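PDB 5G5G: putative xanthine dehydrogenase YAGS fad-binding subunit from Escherichia coli, which probably forms the molybdenum-binding subunit of a periplasmic aldehyde oxidase, holding the pterin cytosine dinucleotide cofactor for aldehyde oxidation. Local coordinates for residues 583-595 with 603-615. Numbering follows the deposited sequence.
Sequences QSTFAGHFVEVGV and RVRRMLAVCAAGR. With MCN (pterin cytosine dinucleotide), chain Y.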
loop_
_atom_site.group_PDB
_atom_site.type_symbol
_atom_site.label_atom_id
_atom_site.label_comp_id
_atom_site.label_asym_id
_atom_site.label_seq_id
_atom_site.Cartn_x
_atom_site.Cartn_y
_atom_site.Cartn_z
ATOM N N GLN C 583 8.255 28.496 -11.591
ATOM C CA GLN C 583 8.570 27.228 -12.245
ATOM C C GLN C 583 7.596 26.189 -11.714
ATOM O O GLN C 583 7.563 25.891 -10.498
ATOM C CB GLN C 583 9.989 26.785 -11.959
ATOM C CG GLN C 583 11.029 27.820 -12.349
ATOM C CD GLN C 583 12.446 27.291 -12.226
ATOM O OE1 GLN C 583 12.688 26.081 -12.332
ATOM N NE2 GLN C 583 13.391 28.205 -11.998
ATOM N N SER C 584 6.806 25.630 -12.623
ATOM C CA SER C 584 5.824 24.630 -12.208
ATOM C C SER C 584 5.715 23.559 -13.292
ATOM O O SER C 584 6.347 23.646 -14.385
ATOM C CB SER C 584 4.431 25.301 -11.984
ATOM O OG SER C 584 4.532 26.437 -11.102
ATOM N N THR C 585 4.939 22.556 -12.934
ATOM C CA THR C 585 4.591 21.429 -13.775
ATOM C C THR C 585 3.094 21.240 -13.803
ATOM O O THR C 585 2.402 21.588 -12.849
ATOM C CB THR C 585 5.319 20.141 -13.294
ATOM O OG1 THR C 585 4.801 19.709 -12.033
ATOM C CG2 THR C 585 6.815 20.393 -13.223
ATOM N N PHE C 586 2.596 20.705 -14.926
ATOM C CA PHE C 586 1.166 20.670 -15.229
ATOM C C PHE C 586 0.763 19.316 -15.786
ATOM O O PHE C 586 1.572 18.612 -16.417
ATOM C CB PHE C 586 0.831 21.778 -16.266
ATOM C CG PHE C 586 1.221 23.153 -15.798
ATOM C CD1 PHE C 586 0.366 23.899 -15.037
ATOM C CD2 PHE C 586 2.465 23.656 -16.092
ATOM C CE1 PHE C 586 0.724 25.153 -14.559
ATOM C CE2 PHE C 586 2.855 24.896 -15.613
ATOM C CZ PHE C 586 1.949 25.647 -14.852
ATOM N N ALA C 587 -0.500 18.974 -15.595
ATOM C CA ALA C 587 -1.088 17.771 -16.180
ATOM C C ALA C 587 -2.552 17.936 -16.490
ATOM O O ALA C 587 -3.239 18.771 -15.900
ATOM C CB ALA C 587 -0.922 16.565 -15.235
ATOM N N GLY C 588 -3.034 17.075 -17.370
ATOM C CA GLY C 588 -4.446 16.905 -17.612
ATOM C C GLY C 588 -4.765 15.425 -17.438
ATOM O O GLY C 588 -4.124 14.563 -18.053
ATOM N N HIS C 589 -5.695 15.139 -16.537
ATOM C CA HIS C 589 -6.128 13.800 -16.206
ATOM C C HIS C 589 -7.523 13.538 -16.681
ATOM O O HIS C 589 -8.437 14.328 -16.360
ATOM C CB HIS C 589 -6.117 13.613 -14.698
ATOM C CG HIS C 589 -4.750 13.573 -14.113
ATOM N ND1 HIS C 589 -3.878 12.530 -14.339
ATOM C CD2 HIS C 589 -4.077 14.476 -13.374
ATOM C CE1 HIS C 589 -2.743 12.773 -13.717
ATOM N NE2 HIS C 589 -2.833 13.951 -13.133
ATOM N N PHE C 590 -7.691 12.442 -17.433
ATOM C CA PHE C 590 -8.974 12.076 -18.070
ATOM C C PHE C 590 -9.308 10.649 -17.661
ATOM O O PHE C 590 -8.440 9.777 -17.772
ATOM C CB PHE C 590 -8.900 12.165 -19.611
ATOM C CG PHE C 590 -8.776 13.546 -20.132
ATOM C CD1 PHE C 590 -7.527 14.166 -20.168
ATOM C CD2 PHE C 590 -9.909 14.267 -20.557
ATOM C CE1 PHE C 590 -7.410 15.467 -20.627
ATOM C CE2 PHE C 590 -9.781 15.541 -21.073
ATOM C CZ PHE C 590 -8.520 16.173 -21.069
ATOM N N VAL C 591 -10.493 10.425 -17.092
ATOM C CA VAL C 591 -10.879 9.131 -16.548
ATOM C C VAL C 591 -12.255 8.707 -17.005
ATOM O O VAL C 591 -13.178 9.540 -17.091
ATOM C CB VAL C 591 -10.917 9.185 -14.988
ATOM C CG1 VAL C 591 -11.455 7.889 -14.430
ATOM C CG2 VAL C 591 -9.546 9.531 -14.444
ATOM N N GLU C 592 -12.390 7.420 -17.297
ATOM C CA GLU C 592 -13.685 6.807 -17.513
ATOM C C GLU C 592 -13.933 5.834 -16.375
ATOM O O GLU C 592 -13.028 5.000 -16.059
ATOM C CB GLU C 592 -13.736 6.120 -18.897
ATOM C CG GLU C 592 -15.043 5.386 -19.194
ATOM C CD GLU C 592 -14.995 4.630 -20.516
ATOM O OE1 GLU C 592 -14.796 5.235 -21.563
ATOM O OE2 GLU C 592 -15.206 3.415 -20.510
ATOM N N VAL C 593 -15.095 5.937 -15.720
ATOM C CA VAL C 593 -15.431 5.028 -14.636
ATOM C C VAL C 593 -16.711 4.295 -14.914
ATOM O O VAL C 593 -17.550 4.760 -15.726
ATOM C CB VAL C 593 -15.665 5.720 -13.286
ATOM C CG1 VAL C 593 -14.410 6.392 -12.885
ATOM C CG2 VAL C 593 -16.833 6.716 -13.369
ATOM N N GLY C 594 -16.895 3.171 -14.216
ATOM C CA GLY C 594 -18.173 2.500 -14.224
ATOM C C GLY C 594 -18.681 2.526 -12.781
ATOM O O GLY C 594 -17.890 2.356 -11.844
ATOM N N VAL C 595 -19.981 2.740 -12.618
ATOM C CA VAL C 595 -20.600 2.680 -11.290
ATOM C C VAL C 595 -21.716 1.647 -11.406
ATOM O O VAL C 595 -22.601 1.752 -12.271
ATOM C CB VAL C 595 -21.140 4.032 -10.803
ATOM C CG1 VAL C 595 -21.852 3.878 -9.441
ATOM C CG2 VAL C 595 -20.009 5.079 -10.713
ATOM N N ARG C 603 -15.626 1.307 -10.330
ATOM C CA ARG C 603 -14.523 0.579 -10.978
ATOM C C ARG C 603 -14.021 1.484 -12.117
ATOM O O ARG C 603 -14.809 1.977 -12.958
ATOM C CB ARG C 603 -14.990 -0.789 -11.520
ATOM C CG ARG C 603 -15.494 -1.744 -10.441
ATOM C CD ARG C 603 -14.405 -2.346 -9.583
ATOM N NE ARG C 603 -15.015 -3.219 -8.590
ATOM C CZ ARG C 603 -15.239 -2.930 -7.301
ATOM N NH1 ARG C 603 -14.874 -1.781 -6.751
ATOM N NH2 ARG C 603 -15.802 -3.845 -6.519
ATOM N N VAL C 604 -12.734 1.731 -12.117
ATOM C CA VAL C 604 -12.163 2.568 -13.146
ATOM C C VAL C 604 -11.956 1.781 -14.420
ATOM O O VAL C 604 -11.384 0.696 -14.398
ATOM C CB VAL C 604 -10.857 3.200 -12.690
ATOM C CG1 VAL C 604 -10.326 4.227 -13.715
ATOM C CG2 VAL C 604 -11.078 3.879 -11.341
ATOM N N ARG C 605 -12.366 2.360 -15.545
ATOM C CA ARG C 605 -12.301 1.719 -16.847
ATOM C C ARG C 605 -11.146 2.112 -17.746
ATOM O O ARG C 605 -10.660 1.255 -18.483
ATOM C CB ARG C 605 -13.591 1.931 -17.602
ATOM C CG ARG C 605 -14.745 1.186 -16.931
ATOM C CD ARG C 605 -16.097 1.765 -17.297
ATOM N NE ARG C 605 -16.417 1.602 -18.722
ATOM C CZ ARG C 605 -17.155 0.619 -19.251
ATOM N NH1 ARG C 605 -17.676 -0.321 -18.500
ATOM N NH2 ARG C 605 -17.403 0.622 -20.552
ATOM N N ARG C 606 -10.701 3.371 -17.670
ATOM C CA ARG C 606 -9.642 3.890 -18.497
ATOM C C ARG C 606 -9.121 5.155 -17.834
ATOM O O ARG C 606 -9.921 5.952 -17.314
ATOM C CB ARG C 606 -10.234 4.202 -19.864
ATOM C CG ARG C 606 -9.246 4.557 -20.925
ATOM C CD ARG C 606 -9.957 4.473 -22.288
ATOM N NE ARG C 606 -11.292 5.106 -22.373
ATOM C CZ ARG C 606 -11.587 6.222 -23.064
ATOM N NH1 ARG C 606 -10.666 6.898 -23.714
ATOM N NH2 ARG C 606 -12.818 6.676 -23.125
ATOM N N MET C 607 -7.790 5.317 -17.833
ATOM C CA MET C 607 -7.160 6.561 -17.368
ATOM C C MET C 607 -6.110 7.039 -18.342
ATOM O O MET C 607 -5.345 6.228 -18.858
ATOM C CB MET C 607 -6.525 6.353 -15.986
ATOM C CG MET C 607 -7.468 5.804 -14.948
ATOM S SD MET C 607 -6.575 5.513 -13.392
ATOM C CE MET C 607 -6.330 7.172 -12.829
ATOM N N LEU C 608 -6.106 8.358 -18.575
ATOM C CA LEU C 608 -5.089 9.029 -19.371
ATOM C C LEU C 608 -4.521 10.180 -18.553
ATOM O O LEU C 608 -5.274 10.955 -17.975
ATOM C CB LEU C 608 -5.631 9.554 -20.690
ATOM C CG LEU C 608 -4.690 10.439 -21.522
ATOM C CD1 LEU C 608 -3.481 9.664 -22.012
ATOM C CD2 LEU C 608 -5.440 11.057 -22.697
ATOM N N ALA C 609 -3.210 10.290 -18.488
ATOM C CA ALA C 609 -2.530 11.489 -17.962
ATOM C C ALA C 609 -1.669 12.111 -19.074
ATOM O O ALA C 609 -0.837 11.422 -19.675
ATOM C CB ALA C 609 -1.647 11.140 -16.794
ATOM N N VAL C 610 -1.840 13.404 -19.303
ATOM C CA VAL C 610 -0.957 14.136 -20.157
ATOM C C VAL C 610 -0.173 15.142 -19.291
ATOM O O VAL C 610 -0.761 16.022 -18.653
ATOM C CB VAL C 610 -1.705 14.843 -21.310
ATOM C CG1 VAL C 610 -0.718 15.537 -22.235
ATOM C CG2 VAL C 610 -2.598 13.863 -22.120
ATOM N N CYS C 611 1.164 14.995 -19.263
ATOM C CA CYS C 611 2.034 15.745 -18.369
ATOM C C CYS C 611 3.033 16.627 -19.095
ATOM O O CYS C 611 3.609 16.225 -20.152
ATOM C CB CYS C 611 2.815 14.736 -17.531
ATOM S SG CYS C 611 1.762 13.732 -16.521
ATOM N N ALA C 612 3.279 17.792 -18.492
ATOM C CA ALA C 612 4.331 18.723 -18.893
ATOM C C ALA C 612 5.245 18.951 -17.687
ATOM O O ALA C 612 4.882 19.653 -16.723
ATOM C CB ALA C 612 3.718 20.021 -19.363
ATOM N N ALA C 613 6.410 18.283 -17.721
ATOM C CA ALA C 613 7.329 18.230 -16.582
ATOM C C ALA C 613 8.775 18.468 -17.038
ATOM O O ALA C 613 9.740 17.817 -16.616
ATOM C CB ALA C 613 7.171 16.882 -15.902
ATOM N N GLY C 614 8.945 19.458 -17.884
ATOM C CA GLY C 614 10.264 19.712 -18.535
ATOM C C GLY C 614 10.692 18.598 -19.486
ATOM O O GLY C 614 9.889 17.762 -19.896
ATOM N N ARG C 615 11.981 18.562 -19.763
ATOM C CA ARG C 615 12.588 17.445 -20.528
ATOM C C ARG C 615 12.490 16.171 -19.723
ATOM O O ARG C 615 12.928 16.153 -18.568
ATOM C CB ARG C 615 14.037 17.761 -20.825
ATOM C CG ARG C 615 14.847 16.550 -21.342
ATOM C CD ARG C 615 16.224 16.999 -21.739
ATOM N NE ARG C 615 16.243 17.798 -22.954
ATOM C CZ ARG C 615 17.232 18.635 -23.295
ATOM N NH1 ARG C 615 18.252 18.895 -22.460
ATOM N NH2 ARG C 615 17.188 19.262 -24.471
HETATM N N1 MCN Y . 11.910 11.553 -14.269
HETATM C C2 MCN Y . 12.381 11.516 -15.658
HETATM N N3 MCN Y . 12.404 12.988 -16.066
HETATM C C4 MCN Y . 11.995 14.100 -15.477
HETATM C C5 MCN Y . 11.669 13.884 -14.025
HETATM C C6 MCN Y . 11.580 12.677 -13.549
HETATM O O2 MCN Y . 12.695 10.653 -16.295
HETATM N N4 MCN Y . 11.940 15.294 -15.949
HETATM C "C1'" MCN Y . 11.637 10.215 -13.770
HETATM C C2D MCN Y . 12.961 9.451 -13.391
HETATM O "O2'" MCN Y . 12.750 8.045 -13.495
HETATM C "C3'" MCN Y . 13.069 9.884 -12.018
HETATM C C4D MCN Y . 11.642 9.918 -11.306
HETATM O O4D MCN Y . 10.883 10.297 -12.554
HETATM O "O3'" MCN Y . 13.927 9.110 -11.104
HETATM C "C5'" MCN Y . 11.263 10.837 -10.300
HETATM O "O5'" MCN Y . 11.980 12.048 -10.340
HETATM P PA MCN Y . 11.409 13.269 -9.574
HETATM O O1A MCN Y . 12.528 14.307 -9.510
HETATM O O2A MCN Y . 10.062 13.624 -10.098
HETATM O O3A MCN Y . 11.164 12.685 -8.013
HETATM P PB MCN Y . 12.306 12.588 -6.923
HETATM O O1B MCN Y . 12.403 13.847 -6.175
HETATM O O2B MCN Y . 13.535 12.000 -7.535
HETATM O O3B MCN Y . 11.685 11.425 -6.067
HETATM C C10 MCN Y . 10.685 11.753 -5.011
HETATM C "C9'" MCN Y . 9.278 11.483 -5.411
HETATM C "C8'" MCN Y . 8.341 12.036 -4.204
HETATM S "S8'" MCN Y . 8.645 13.523 -3.494
HETATM C "C7'" MCN Y . 7.538 11.210 -3.741
HETATM S "S7'" MCN Y . 6.562 11.561 -2.284
HETATM C "C6'" MCN Y . 7.109 9.915 -4.496
HETATM C C7 MCN Y . 7.791 10.026 -5.942
HETATM O "O9'" MCN Y . 9.142 10.239 -5.869
HETATM N "N5'" MCN Y . 7.856 8.798 -3.711
HETATM C C4A MCN Y . 8.007 7.456 -4.359
HETATM N "N8'" MCN Y . 7.625 8.709 -6.592
HETATM C C4B MCN Y . 7.916 7.576 -5.920
HETATM N "N1'" MCN Y . 7.902 6.368 -6.618
HETATM C "C2'" MCN Y . 8.417 5.183 -6.081
HETATM N "N2'" MCN Y . 8.394 4.096 -6.690
HETATM N "N3'" MCN Y . 8.466 5.156 -4.714
HETATM C "C4'" MCN Y . 8.494 6.189 -3.792
HETATM O "O4'" MCN Y . 8.608 6.259 -2.553
HETATM O O HOH W 1 -5.194 10.055 -15.130
HETATM O O HOH W 2 -13.143 2.365 -22.197
#
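Glu592 lays its side chain across Arg605 and Arg606 of the neighbouring strand, CG anti to the backbone N and the chain extended, which carries the carboxylate between two guanidinium groups. Arg605 NE forms a salt bridge to Glu592 OE2 at 2.8 Å on its anti lone pair, carboxylate and guanidinium planes only 29° apart. Arg606 NH2 makes a second salt bridge to Glu592 OE1 at 2.9 Å, on the anti side but well out of the carboxylate plane, and here the two planes stand 80° apart. Arg605 is also salt-bridged to Asp426, Arg606 hydrogen-bonds the Phe412 carbonyl, and His433 NE2 is hydrogen-bonded to Glu592 OE1. Cutting Glu592 back to an alanine would probably leave both arginines without their shared carboxylate and His433 without this partner. Beneath this network, Glu592 O accepts from Arg605 N at 2.8 Å and Arg606 N at 3.3 Å, both from one face of its plane, and the register slips by one. On the other face of the sheet, Val591 CG1 meets Val604 CG1 at 3.9 Å; helices 619-638 and 698-710 pack there. Past the far end of the pairing, Arg615 O accepts from N4 of the pterin cytosine dinucleotide at 2.9 Å. Paired N-H...O bonds and strands running at 155° identify an antiparallel beta hairpin interrupted by a classic beta bulge.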